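Long-range contacts in PrgZ (Enterococcus faecalis, PDB 4FAJ), which binds peptide pheromone as an extracellular, membrane-anchored receptor of the solute-binding protein 5 family, and probably takes part in peptide uptake: residues L86-M91 / S207-Y212; S72-T77 / Y212-K217; V90-Y95 / P105-G110; F239-L244 / W253-N258. One frame throughout, in Å; residues are numbered along the deposited sequence.

Interaction 1 (L86-M91 / S207-Y212)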
loop_
_atom_site.group_PDB
_atom_site.type_symbol
_atom_site.label_atom_id
_atom_site.label_comp_id
_atom_site.label_asym_id
_atom_site.label_seq_id
_atom_site.Cartn_x
_atom_site.Cartn_y
_atom_site.Cartn_z
ATOM N N LEU A 86 2.590 0.075 11.370
ATOM C CA LEU A 86 3.022 0.668 12.632
ATOM C C LEU A 86 2.109 1.836 13.008
ATOM O O LEU A 86 1.626 1.920 14.139
ATOM C CB LEU A 86 4.457 1.159 12.559
ATOM C CG LEU A 86 4.944 1.931 13.790
ATOM C CD1 LEU A 86 4.859 1.075 15.046
ATOM C CD2 LEU A 86 6.377 2.414 13.529
ATOM N N LEU A 87 1.869 2.729 12.056
ATOM C CA LEU A 87 1.026 3.906 12.314
ATOM C C LEU A 87 -0.418 3.507 12.652
ATOM O O LEU A 87 -1.052 4.147 13.501
ATOM C CB LEU A 87 1.071 4.908 11.142
ATOM C CG LEU A 87 2.328 5.767 10.997
ATOM C CD1 LEU A 87 2.218 6.695 9.759
ATOM C CD2 LEU A 87 2.628 6.586 12.235
ATOM N N ALA A 88 -0.936 2.446 12.028
ATOM C CA ALA A 88 -2.283 1.954 12.356
ATOM C C ALA A 88 -2.384 1.468 13.810
ATOM O O ALA A 88 -3.474 1.408 14.375
ATOM C CB ALA A 88 -2.717 0.852 11.377
ATOM N N ASN A 89 -1.237 1.176 14.419
ATOM C CA ASN A 89 -1.171 0.646 15.787
ATOM C C ASN A 89 -0.657 1.626 16.868
ATOM O O ASN A 89 -1.032 1.490 18.048
ATOM C CB ASN A 89 -0.365 -0.646 15.775
ATOM C CG ASN A 89 -1.130 -1.787 15.154
ATOM O OD1 ASN A 89 -2.013 -2.365 15.788
ATOM N ND2 ASN A 89 -0.800 -2.127 13.911
ATOM N N VAL A 90 0.166 2.607 16.487
ATOM C CA VAL A 90 0.564 3.664 17.422
ATOM C C VAL A 90 -0.248 4.951 17.257
ATOM O O VAL A 90 -0.220 5.813 18.133
ATOM C CB VAL A 90 2.112 3.934 17.434
ATOM C CG1 VAL A 90 2.871 2.658 17.821
ATOM C CG2 VAL A 90 2.601 4.505 16.093
ATOM N N MET A 91 -1.007 5.061 16.164
ATOM C CA MET A 91 -1.910 6.179 15.948
ATOM C C MET A 91 -3.329 5.665 15.666
ATOM O O MET A 91 -3.574 4.451 15.645
ATOM C CB MET A 91 -1.418 7.071 14.798
ATOM C CG MET A 91 -0.103 7.760 15.084
ATOM S SD MET A 91 0.264 9.088 13.943
ATOM C CE MET A 91 -0.788 10.418 14.549
ATOM N N SER A 207 -10.576 6.344 7.082
ATOM C CA SER A 207 -9.945 5.335 7.932
ATOM C C SER A 207 -8.450 5.163 7.624
ATOM O O SER A 207 -7.750 4.457 8.345
ATOM C CB SER A 207 -10.658 3.984 7.790
ATOM O OG SER A 207 -10.403 3.400 6.529
ATOM N N LEU A 208 -7.974 5.794 6.553
ATOM C CA LEU A 208 -6.603 5.604 6.093
ATOM C C LEU A 208 -5.636 6.429 6.933
ATOM O O LEU A 208 -5.951 7.555 7.345
ATOM C CB LEU A 208 -6.459 6.020 4.627
ATOM C CG LEU A 208 -7.309 5.258 3.600
ATOM C CD1 LEU A 208 -7.025 5.761 2.194
ATOM C CD2 LEU A 208 -7.074 3.767 3.705
ATOM N N THR A 209 -4.441 5.882 7.136
ATOM C CA THR A 209 -3.403 6.579 7.902
ATOM C C THR A 209 -3.141 7.985 7.353
ATOM O O THR A 209 -2.899 8.909 8.117
ATOM C CB THR A 209 -2.093 5.751 7.996
ATOM O OG1 THR A 209 -1.548 5.529 6.690
ATOM C CG2 THR A 209 -2.351 4.416 8.697
ATOM N N ALA A 210 -3.230 8.164 6.040
ATOM C CA ALA A 210 -3.060 9.497 5.424
ATOM C C ALA A 210 -4.022 10.557 5.963
ATOM O O ALA A 210 -3.696 11.749 5.976
ATOM C CB ALA A 210 -3.200 9.405 3.901
ATOM N N TYR A 211 -5.210 10.121 6.394
ATOM C CA TYR A 211 -6.208 11.003 7.009
ATOM C C TYR A 211 -6.103 11.116 8.551
ATOM O O TYR A 211 -6.925 11.783 9.184
ATOM C CB TYR A 211 -7.627 10.532 6.609
ATOM C CG TYR A 211 -8.095 10.998 5.248
ATOM C CD1 TYR A 211 -7.724 10.329 4.085
ATOM C CD2 TYR A 211 -8.930 12.105 5.126
ATOM C CE1 TYR A 211 -8.176 10.753 2.842
ATOM C CE2 TYR A 211 -9.382 12.530 3.900
ATOM C CZ TYR A 211 -9.011 11.850 2.762
ATOM O OH TYR A 211 -9.484 12.298 1.567
ATOM N N TYR A 212 -5.091 10.496 9.155
ATOM C CA TYR A 212 -4.899 10.611 10.610
ATOM C C TYR A 212 -4.619 12.069 10.994
ATOM O O TYR A 212 -4.097 12.862 10.178
ATOM C CB TYR A 212 -3.762 9.691 11.108
ATOM C CG TYR A 212 -4.103 8.204 11.219
ATOM C CD1 TYR A 212 -5.270 7.668 10.658
ATOM C CD2 TYR A 212 -3.232 7.322 11.857
ATOM C CE1 TYR A 212 -5.556 6.294 10.749
ATOM C CE2 TYR A 212 -3.515 5.937 11.945
ATOM C CZ TYR A 212 -4.675 5.437 11.393
ATOM O OH TYR A 212 -4.950 4.073 11.490
HETATM O O HOH W 1 -5.935 2.224 13.507
#

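Interaction 2 (S72-T77 / Y212-K217)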
loop_
_atom_site.group_PDB
_atom_site.type_symbol
_atom_site.label_atom_id
_atom_site.label_comp_id
_atom_site.label_asym_id
_atom_site.label_seq_id
_atom_site.Cartn_x
_atom_site.Cartn_y
_atom_site.Cartn_z
ATOM N N SER A 72 8.597 5.759 7.409
ATOM C CA SER A 72 8.030 7.032 7.833
ATOM C C SER A 72 7.249 6.893 9.145
ATOM O O SER A 72 6.626 5.853 9.399
ATOM C CB SER A 72 7.114 7.592 6.728
ATOM O OG SER A 72 6.419 8.745 7.166
ATOM N N LEU A 73 7.310 7.937 9.970
ATOM C CA LEU A 73 6.487 8.054 11.169
ATOM C C LEU A 73 5.474 9.204 11.046
ATOM O O LEU A 73 4.907 9.650 12.053
ATOM C CB LEU A 73 7.375 8.269 12.395
ATOM C CG LEU A 73 8.429 7.208 12.687
ATOM C CD1 LEU A 73 9.305 7.649 13.858
ATOM C CD2 LEU A 73 7.753 5.887 12.988
ATOM N N ASP A 74 5.258 9.681 9.824
ATOM C CA ASP A 74 4.393 10.835 9.562
ATOM C C ASP A 74 3.246 10.431 8.624
ATOM O O ASP A 74 3.481 10.070 7.465
ATOM C CB ASP A 74 5.214 11.966 8.948
ATOM C CG ASP A 74 4.407 13.250 8.717
ATOM O OD1 ASP A 74 3.187 13.313 9.001
ATOM O OD2 ASP A 74 5.017 14.219 8.222
ATOM N N PRO A 75 1.993 10.530 9.111
ATOM C CA PRO A 75 0.818 10.259 8.275
ATOM C C PRO A 75 0.867 10.897 6.885
ATOM O O PRO A 75 0.410 10.304 5.906
ATOM C CB PRO A 75 -0.329 10.882 9.090
ATOM C CG PRO A 75 0.095 10.732 10.489
ATOM C CD PRO A 75 1.598 10.945 10.474
ATOM N N ALA A 76 1.391 12.110 6.803
ATOM C CA ALA A 76 1.441 12.826 5.541
ATOM C C ALA A 76 2.378 12.170 4.529
ATOM O O ALA A 76 2.147 12.294 3.335
ATOM C CB ALA A 76 1.835 14.292 5.767
ATOM N N THR A 77 3.417 11.472 4.986
ATOM C CA THR A 77 4.432 10.922 4.084
ATOM C C THR A 77 4.490 9.394 4.006
ATOM O O THR A 77 5.123 8.871 3.096
ATOM C CB THR A 77 5.849 11.415 4.447
ATOM O OG1 THR A 77 6.247 10.853 5.707
ATOM C CG2 THR A 77 5.892 12.956 4.500
ATOM N N TYR A 212 -5.091 10.496 9.155
ATOM C CA TYR A 212 -4.899 10.611 10.610
ATOM C C TYR A 212 -4.619 12.069 10.994
ATOM O O TYR A 212 -4.097 12.862 10.178
ATOM C CB TYR A 212 -3.762 9.691 11.108
ATOM C CG TYR A 212 -4.103 8.204 11.219
ATOM C CD1 TYR A 212 -5.270 7.668 10.658
ATOM C CD2 TYR A 212 -3.232 7.322 11.857
ATOM C CE1 TYR A 212 -5.556 6.294 10.749
ATOM C CE2 TYR A 212 -3.515 5.937 11.945
ATOM C CZ TYR A 212 -4.675 5.437 11.393
ATOM O OH TYR A 212 -4.950 4.073 11.490
ATOM N N PRO A 213 -5.009 12.455 12.222
ATOM C CA PRO A 213 -4.614 13.778 12.679
ATOM C C PRO A 213 -3.136 13.794 13.068
ATOM O O PRO A 213 -2.543 12.741 13.306
ATOM C CB PRO A 213 -5.478 13.989 13.921
ATOM C CG PRO A 213 -5.675 12.593 14.481
ATOM C CD PRO A 213 -5.638 11.657 13.290
ATOM N N VAL A 214 -2.562 14.983 13.118
ATOM C CA VAL A 214 -1.308 15.198 13.816
ATOM C C VAL A 214 -1.540 16.337 14.777
ATOM O O VAL A 214 -2.402 17.192 14.534
ATOM C CB VAL A 214 -0.128 15.512 12.860
ATOM C CG1 VAL A 214 0.281 14.244 12.099
ATOM C CG2 VAL A 214 -0.479 16.642 11.921
ATOM N N GLN A 215 -0.784 16.348 15.867
ATOM C CA GLN A 215 -0.999 17.318 16.936
ATOM C C GLN A 215 -0.425 18.672 16.535
ATOM O O GLN A 215 0.748 18.770 16.197
ATOM C CB GLN A 215 -0.348 16.843 18.230
ATOM C CG GLN A 215 -0.780 17.636 19.456
ATOM C CD GLN A 215 0.199 17.527 20.597
ATOM O OE1 GLN A 215 1.387 17.802 20.436
ATOM N NE2 GLN A 215 -0.292 17.133 21.763
ATOM N N GLN A 216 -1.254 19.712 16.569
ATOM C CA GLN A 216 -0.804 21.042 16.161
ATOM C C GLN A 216 0.428 21.512 16.938
ATOM O O GLN A 216 1.353 22.062 16.346
ATOM C CB GLN A 216 -1.927 22.066 16.305
ATOM C CG GLN A 216 -2.979 22.016 15.226
ATOM C CD GLN A 216 -4.168 22.878 15.573
ATOM O OE1 GLN A 216 -5.051 22.460 16.329
ATOM N NE2 GLN A 216 -4.194 24.095 15.047
ATOM N N LYS A 217 0.434 21.303 18.251
ATOM C CA LYS A 217 1.554 21.717 19.110
ATOM C C LYS A 217 2.874 21.051 18.692
ATOM O O LYS A 217 3.909 21.713 18.584
ATOM C CB LYS A 217 1.231 21.396 20.575
ATOM C CG LYS A 217 2.343 21.698 21.580
ATOM C CD LYS A 217 1.795 21.727 23.014
ATOM C CE LYS A 217 2.906 21.637 24.043
ATOM N NZ LYS A 217 3.450 20.252 24.122
#

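Interaction 3 (V90-Y95 / P105-G110)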
loop_
_atom_site.group_PDB
_atom_site.type_symbol
_atom_site.label_atom_id
_atom_site.label_comp_id
_atom_site.label_asym_id
_atom_site.label_seq_id
_atom_site.Cartn_x
_atom_site.Cartn_y
_atom_site.Cartn_z
ATOM N N VAL A 90 0.166 2.607 16.487
ATOM C CA VAL A 90 0.564 3.664 17.422
ATOM C C VAL A 90 -0.248 4.951 17.257
ATOM O O VAL A 90 -0.220 5.813 18.133
ATOM C CB VAL A 90 2.112 3.934 17.434
ATOM C CG1 VAL A 90 2.871 2.658 17.821
ATOM C CG2 VAL A 90 2.601 4.505 16.093
ATOM N N MET A 91 -1.007 5.061 16.164
ATOM C CA MET A 91 -1.910 6.179 15.948
ATOM C C MET A 91 -3.329 5.665 15.666
ATOM O O MET A 91 -3.574 4.451 15.645
ATOM C CB MET A 91 -1.418 7.071 14.798
ATOM C CG MET A 91 -0.103 7.760 15.084
ATOM S SD MET A 91 0.264 9.088 13.943
ATOM C CE MET A 91 -0.788 10.418 14.549
ATOM N N GLU A 92 -4.258 6.597 15.499
ATOM C CA GLU A 92 -5.663 6.285 15.223
ATOM C C GLU A 92 -6.301 7.448 14.475
ATOM O O GLU A 92 -5.918 8.602 14.666
ATOM C CB GLU A 92 -6.416 6.046 16.534
ATOM C CG GLU A 92 -7.861 5.611 16.344
ATOM C CD GLU A 92 -8.548 5.306 17.646
ATOM O OE1 GLU A 92 -8.745 6.241 18.466
ATOM O OE2 GLU A 92 -8.904 4.129 17.839
ATOM N N GLY A 93 -7.254 7.131 13.607
ATOM C CA GLY A 93 -7.990 8.129 12.840
ATOM C C GLY A 93 -9.458 8.179 13.228
ATOM O O GLY A 93 -9.877 7.613 14.251
ATOM N N LEU A 94 -10.242 8.874 12.419
ATOM C CA LEU A 94 -11.667 9.030 12.699
ATOM C C LEU A 94 -12.396 7.685 12.713
ATOM O O LEU A 94 -13.294 7.472 13.544
ATOM C CB LEU A 94 -12.315 9.965 11.688
ATOM C CG LEU A 94 -11.892 11.436 11.799
ATOM C CD1 LEU A 94 -12.380 12.221 10.596
ATOM C CD2 LEU A 94 -12.401 12.063 13.094
ATOM N N TYR A 95 -12.012 6.813 11.776
ATOM C CA TYR A 95 -12.572 5.469 11.637
ATOM C C TYR A 95 -11.449 4.419 11.575
ATOM O O TYR A 95 -10.290 4.724 11.247
ATOM C CB TYR A 95 -13.500 5.387 10.398
ATOM C CG TYR A 95 -14.582 6.418 10.475
ATOM C CD1 TYR A 95 -15.754 6.162 11.175
ATOM C CD2 TYR A 95 -14.395 7.695 9.951
ATOM C CE1 TYR A 95 -16.722 7.124 11.312
ATOM C CE2 TYR A 95 -15.369 8.669 10.085
ATOM C CZ TYR A 95 -16.524 8.380 10.764
ATOM O OH TYR A 95 -17.491 9.328 10.924
ATOM N N PRO A 105 -16.600 3.706 13.820
ATOM C CA PRO A 105 -16.169 4.888 14.590
ATOM C C PRO A 105 -14.999 4.623 15.548
ATOM O O PRO A 105 -15.051 3.690 16.352
ATOM C CB PRO A 105 -17.432 5.271 15.375
ATOM C CG PRO A 105 -18.543 4.855 14.498
ATOM C CD PRO A 105 -18.070 3.575 13.822
ATOM N N ALA A 106 -13.935 5.410 15.410
ATOM C CA ALA A 106 -12.746 5.288 16.258
ATOM C C ALA A 106 -12.629 6.597 17.047
ATOM O O ALA A 106 -13.227 6.711 18.111
ATOM C CB ALA A 106 -11.508 4.994 15.418
ATOM N N ILE A 107 -11.937 7.602 16.514
ATOM C CA ILE A 107 -11.961 8.941 17.125
ATOM C C ILE A 107 -13.331 9.612 16.930
ATOM O O ILE A 107 -13.791 10.344 17.799
ATOM C CB ILE A 107 -10.823 9.847 16.587
ATOM C CG1 ILE A 107 -9.467 9.312 17.060
ATOM C CG2 ILE A 107 -10.987 11.310 17.055
ATOM C CD1 ILE A 107 -8.288 9.940 16.367
ATOM N N ALA A 108 -13.959 9.377 15.776
ATOM C CA ALA A 108 -15.324 9.822 15.523
ATOM C C ALA A 108 -16.306 9.101 16.459
ATOM O O ALA A 108 -16.151 7.909 16.731
ATOM C CB ALA A 108 -15.704 9.575 14.054
ATOM N N ALA A 109 -17.323 9.821 16.933
ATOM C CA ALA A 109 -18.325 9.239 17.826
ATOM C C ALA A 109 -19.407 8.449 17.097
ATOM O O ALA A 109 -20.199 7.744 17.724
ATOM C CB ALA A 109 -18.966 10.322 18.696
ATOM N N GLY A 110 -19.454 8.581 15.778
ATOM C CA GLY A 110 -20.458 7.898 14.975
ATOM C C GLY A 110 -20.093 8.005 13.512
ATOM O O GLY A 110 -19.136 8.682 13.159
#

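Interaction 4 (F239-L244 / W253-N258)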
loop_
_atom_site.group_PDB
_atom_site.type_symbol
_atom_site.label_atom_id
_atom_site.label_comp_id
_atom_site.label_asym_id
_atom_site.label_seq_id
_atom_site.Cartn_x
_atom_site.Cartn_y
_atom_site.Cartn_z
ATOM N N PHE A 239 -1.111 1.795 21.150
ATOM C CA PHE A 239 0.246 1.643 21.645
ATOM C C PHE A 239 1.055 2.902 21.403
ATOM O O PHE A 239 0.702 3.709 20.556
ATOM C CB PHE A 239 0.902 0.447 20.953
ATOM C CG PHE A 239 0.127 -0.814 21.105
ATOM C CD1 PHE A 239 0.319 -1.631 22.212
ATOM C CD2 PHE A 239 -0.813 -1.187 20.148
ATOM C CE1 PHE A 239 -0.416 -2.803 22.367
ATOM C CE2 PHE A 239 -1.539 -2.347 20.296
ATOM C CZ PHE A 239 -1.342 -3.160 21.416
ATOM N N ASN A 240 2.113 3.081 22.192
ATOM C CA ASN A 240 3.102 4.132 21.980
ATOM C C ASN A 240 4.332 3.513 21.333
ATOM O O ASN A 240 4.631 2.354 21.565
ATOM C CB ASN A 240 3.553 4.748 23.308
ATOM C CG ASN A 240 2.494 5.604 23.965
ATOM O OD1 ASN A 240 1.647 6.189 23.303
ATOM N ND2 ASN A 240 2.574 5.713 25.296
ATOM N N LEU A 241 5.056 4.273 20.531
ATOM C CA LEU A 241 6.329 3.777 19.982
ATOM C C LEU A 241 7.398 4.070 21.022
ATOM O O LEU A 241 7.710 5.236 21.268
ATOM C CB LEU A 241 6.660 4.448 18.655
ATOM C CG LEU A 241 7.988 4.029 17.998
ATOM C CD1 LEU A 241 7.967 2.563 17.588
ATOM C CD2 LEU A 241 8.296 4.914 16.792
ATOM N N THR A 242 7.921 3.024 21.661
ATOM C CA THR A 242 8.855 3.192 22.788
ATOM C C THR A 242 10.324 2.888 22.447
ATOM O O THR A 242 11.218 3.294 23.185
ATOM C CB THR A 242 8.409 2.366 24.028
ATOM O OG1 THR A 242 8.137 1.011 23.648
ATOM C CG2 THR A 242 7.138 2.970 24.646
ATOM N N ASN A 243 10.577 2.193 21.336
ATOM C CA ASN A 243 11.950 1.871 20.924
ATOM C C ASN A 243 12.062 1.793 19.407
ATOM O O ASN A 243 11.475 0.913 18.790
ATOM C CB ASN A 243 12.375 0.534 21.544
ATOM C CG ASN A 243 13.876 0.322 21.529
ATOM O OD1 ASN A 243 14.595 0.871 20.695
ATOM N ND2 ASN A 243 14.361 -0.489 22.472
ATOM N N LEU A 244 12.783 2.739 18.811
ATOM C CA LEU A 244 13.061 2.730 17.370
ATOM C C LEU A 244 14.267 3.633 17.143
ATOM O O LEU A 244 14.156 4.857 17.206
ATOM C CB LEU A 244 11.862 3.213 16.532
ATOM C CG LEU A 244 11.895 2.828 15.042
ATOM C CD1 LEU A 244 10.591 3.197 14.336
ATOM C CD2 LEU A 244 13.029 3.455 14.306
ATOM N N TRP A 253 12.053 -2.862 16.440
ATOM C CA TRP A 253 11.383 -1.820 17.208
ATOM C C TRP A 253 10.374 -2.414 18.181
ATOM O O TRP A 253 9.980 -3.590 18.065
ATOM C CB TRP A 253 10.753 -0.753 16.298
ATOM C CG TRP A 253 9.795 -1.265 15.292
ATOM C CD1 TRP A 253 8.440 -1.345 15.419
ATOM C CD2 TRP A 253 10.105 -1.754 13.989
ATOM N NE1 TRP A 253 7.886 -1.863 14.277
ATOM C CE2 TRP A 253 8.888 -2.132 13.385
ATOM C CE3 TRP A 253 11.296 -1.920 13.273
ATOM C CZ2 TRP A 253 8.826 -2.651 12.094
ATOM C CZ3 TRP A 253 11.234 -2.452 11.997
ATOM C CH2 TRP A 253 10.011 -2.802 11.417
ATOM N N THR A 254 9.972 -1.605 19.154
ATOM C CA THR A 254 9.024 -2.023 20.189
ATOM C C THR A 254 7.934 -0.967 20.386
ATOM O O THR A 254 8.215 0.240 20.390
ATOM C CB THR A 254 9.739 -2.251 21.559
ATOM O OG1 THR A 254 10.715 -3.303 21.443
ATOM C CG2 THR A 254 8.719 -2.608 22.648
ATOM N N ILE A 255 6.688 -1.427 20.531
ATOM C CA ILE A 255 5.577 -0.556 20.906
ATOM C C ILE A 255 5.014 -1.059 22.228
ATOM O O ILE A 255 5.079 -2.251 22.522
ATOM C CB ILE A 255 4.466 -0.480 19.805
ATOM C CG1 ILE A 255 3.706 -1.815 19.692
ATOM C CG2 ILE A 255 5.092 -0.081 18.461
ATOM C CD1 ILE A 255 2.677 -1.901 18.518
ATOM N N SER A 256 4.468 -0.140 23.022
ATOM C CA SER A 256 4.003 -0.459 24.368
ATOM C C SER A 256 2.627 0.159 24.598
ATOM O O SER A 256 2.314 1.209 24.037
ATOM C CB SER A 256 4.994 0.082 25.399
ATOM O OG SER A 256 6.275 -0.492 25.218
ATOM N N LYS A 257 1.819 -0.468 25.443
ATOM C CA LYS A 257 0.466 0.018 25.677
ATOM C C LYS A 257 0.441 1.500 26.064
ATOM O O LYS A 257 1.169 1.926 26.953
ATOM C CB LYS A 257 -0.246 -0.805 26.757
ATOM C CG LYS A 257 -1.677 -0.325 27.007
ATOM C CD LYS A 257 -2.432 -1.236 27.970
ATOM C CE LYS A 257 -3.661 -0.531 28.525
ATOM N NZ LYS A 257 -4.691 -1.481 29.040
ATOM N N ASN A 258 -0.408 2.260 25.375
ATOM C CA ASN A 258 -0.634 3.680 25.635
ATOM C C ASN A 258 -1.767 3.850 26.650
ATOM O O ASN A 258 -2.941 3.733 26.305
ATOM C CB ASN A 258 -1.011 4.388 24.326
ATOM C CG ASN A 258 -1.362 5.854 24.516
ATOM O OD1 ASN A 258 -1.193 6.429 25.599
ATOM N ND2 ASN A 258 -1.827 6.476 23.447
HETATM O O HOH W 2 0.763 7.971 26.780
HETATM O O HOH W 3 3.563 3.372 26.533
#

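Interaction 1 (L86-M91 / S207-Y212)
Leu87 and Met91, at the end of helix 81-90, meet Tyr212 along one side of its ring in the tight part of this contact. Leu87 O sits in the ring plane at its edge, 3.4 Å from Tyr212 CE2, while also accepting the backbone N-H of Met91. Next to it, Met91 CB approaches the ring obliquely and comes within 3.5 Å of Tyr212 CD2. With CG anti to the carbonyl carbon (chi1 -77°), the Tyr212 ring folds back so that one face lies on Thr209 CA of its own segment, 3.4 Å above the plane and over the centre. The contact thus ties the helix end, left at Met91, to the 3-10 turn 209-211 between helices 202-205 and 216-222 of this solute-binding fold. Packing is looser at the turn itself, where Thr209 CG2 stands 4.2 Å from Leu87 CB and 4.1 Å from Ala88 N. The phenol end is both packed and hydrated: Tyr212 OH lies 3.5 Å from Ala88 CA and also meets a water. This water donates to Ala88 O at 2.7 Å and is hydrogen-bonded to Tyr212 OH at 2.9 Å. Tyr212 OH also bonds a glycerol, probably from the crystallisation liquor, whose same oxygen is linked to Ser207 O.

Interaction 2 (S72-T77 / Y212-K217)
Pro75 is the main point at which the loop 72-77 meets the chain around Tyr212 and Val214, and turns on both sides of it fold the loop. Ser72 starts the bend: its OG accepts the backbone N-H of Asp74 at 3.0 Å, an ST turn, and is also hydrogen-bonded to Thr77 OG1, which draws the two ends of the loop together. Asp74 follows with an Asx turn, its OD1 taking the N-H of Ala76 at 3.1 Å from well above the carboxylate plane. The other oxygen, OD2, forms a salt bridge with Arg148 of helix 139-150, and such a charge would probably help keep the carboxylate ionised. Pro75 itself carries the apolar contact. Its CG lies 4.0 Å from Tyr212 CB, the two side chains crossing at about a right angle, and 3.9 Å from Val214 CG1. That methyl stands anti to the carbonyl carbon (chi1 -72°) and also touches Pro75 CD. Beyond the proline, Ala76 O accepts from Ser156 OG, and Thr77 N closes back on Asp74 O at 2.8 Å. The arrangement is a compact loop of successive ST and Asx turns ahead of helix 81-90, its proline packed on the extended lead-in to helix 216-222.

Interaction 3 (V90-Y95 / P105-G110)
Leu94 O is gripped by two backbone N-H groups of the 105-110 segment, Ala106 N at 2.9 Å and Ala108 N at 3.0 Å. The second arrives in the carbonyl plane on a lone pair, whereas the first is tilted 32° out of it. One residue earlier, Gly93 O takes the N-H of Ile107 at 3.1 Å, which leaves three consecutive amides of 106-108 directed at two neighbouring carbonyls. Around these bonds the alkyl groups close in: Ala106 CB lies 3.3 Å from Gly93 O, and Ile107 CD1 lies against Glu92 O. A single antiparallel, non-hydrogen-bonded bridge between Tyr95 and Pro105 follows, consistent with the base of a short hairpin made by strands 95-97 and 103-105. Tyr95 sends its ring back along the partner segment, CG lying anti to the carbonyl carbon (chi1 -56°). Ala108 CB meets the ring obliquely, 3.6 Å from Tyr95 CZ, and Tyr95 OH donates to an in-plane lone pair of Gly110 O at 2.8 Å. On the other flank Glu92 runs extended past Ile107 in the opposite direction, its OE1 3.5 Å from Ile107 CG1. Further out, Arg96 forms a salt bridge with Glu92 OE2 and Tyr261 a hydrogen bond, while Trp262 NE1 holds OE1. The Glu92 side chain so held lies about 6 Å from that of the zinc ligand Asp263. Helix 139-150 packs on Leu94 and Ile107 through Phe142, and Arg126 NE bonds Ala106 O.

Interaction 4 (F239-L244 / W253-N258)
Thr242 and Asn243 both face Thr254 in a classic beta bulge of the antiparallel beta hairpin formed by strands 239-243 and 252-257. Their backbone nitrogens, Thr242 N at 3.1 Å and Asn243 N at 3.2 Å, reach Thr254 O from the same face of its carbonyl plane. Thr242 holds OG1 in the crowded position between N and the carbonyl carbon (chi1 50°), from which it is hydrogen-bonded to Ser256 OG at 2.9 Å, a side-chain bond across the face that carries Ser256. On the side of Leu241 and Ile255 the contacts are apolar. Ile255 has its ethyl branch between the backbone N and the carbonyl carbon (chi1 70°), and this carries CD1 to 3.8 Å from Phe239 CG, oblique to the ring. Its other branch, CG2, lies 4.0 Å from Leu241 CD1, where the two side chains cross at about a right angle. Towards the hairpin turn, Leu244 and Trp253 run side by side in the same direction. Helix 81-90 packs on Ile255 through Leu86 and Val90. At the far end the amides of Asn240 and Asn258 have planes 39° apart, with Asn258 OD1 taken up by Glu260 N. Two waters complete this corner: one joins Asn240 ND2 to Asn258 OD1, and the other accepts from Asn240 ND2 at 2.8 Å while donating to Lys257 O.

How the interactions relate
Helix 81-90 and the chain leaving it connect all four contacts. Interactions 1 and 2 share Tyr212, their centres about 9 Å apart, and Met91 CE packs 3.2 Å from Pro213 O. Interaction 3 starts from the same residues as interaction 1, Val90 and Met91, and Gly93 N lies 3.4 Å from Tyr212 CE1. Interaction 4, its centre about 15 Å from that of interaction 1, is reached through a probable backbone hydrogen bond of 3.1 Å between Phe239 N and Asn89 O, and through Val90 CG1, 3.6 Å from Ile255 CG2. The side chain of Glu92 in interaction 3 lies about 8 Å from a zinc ion, whereas interactions 1 and 2 lie away from the annotated metal sites.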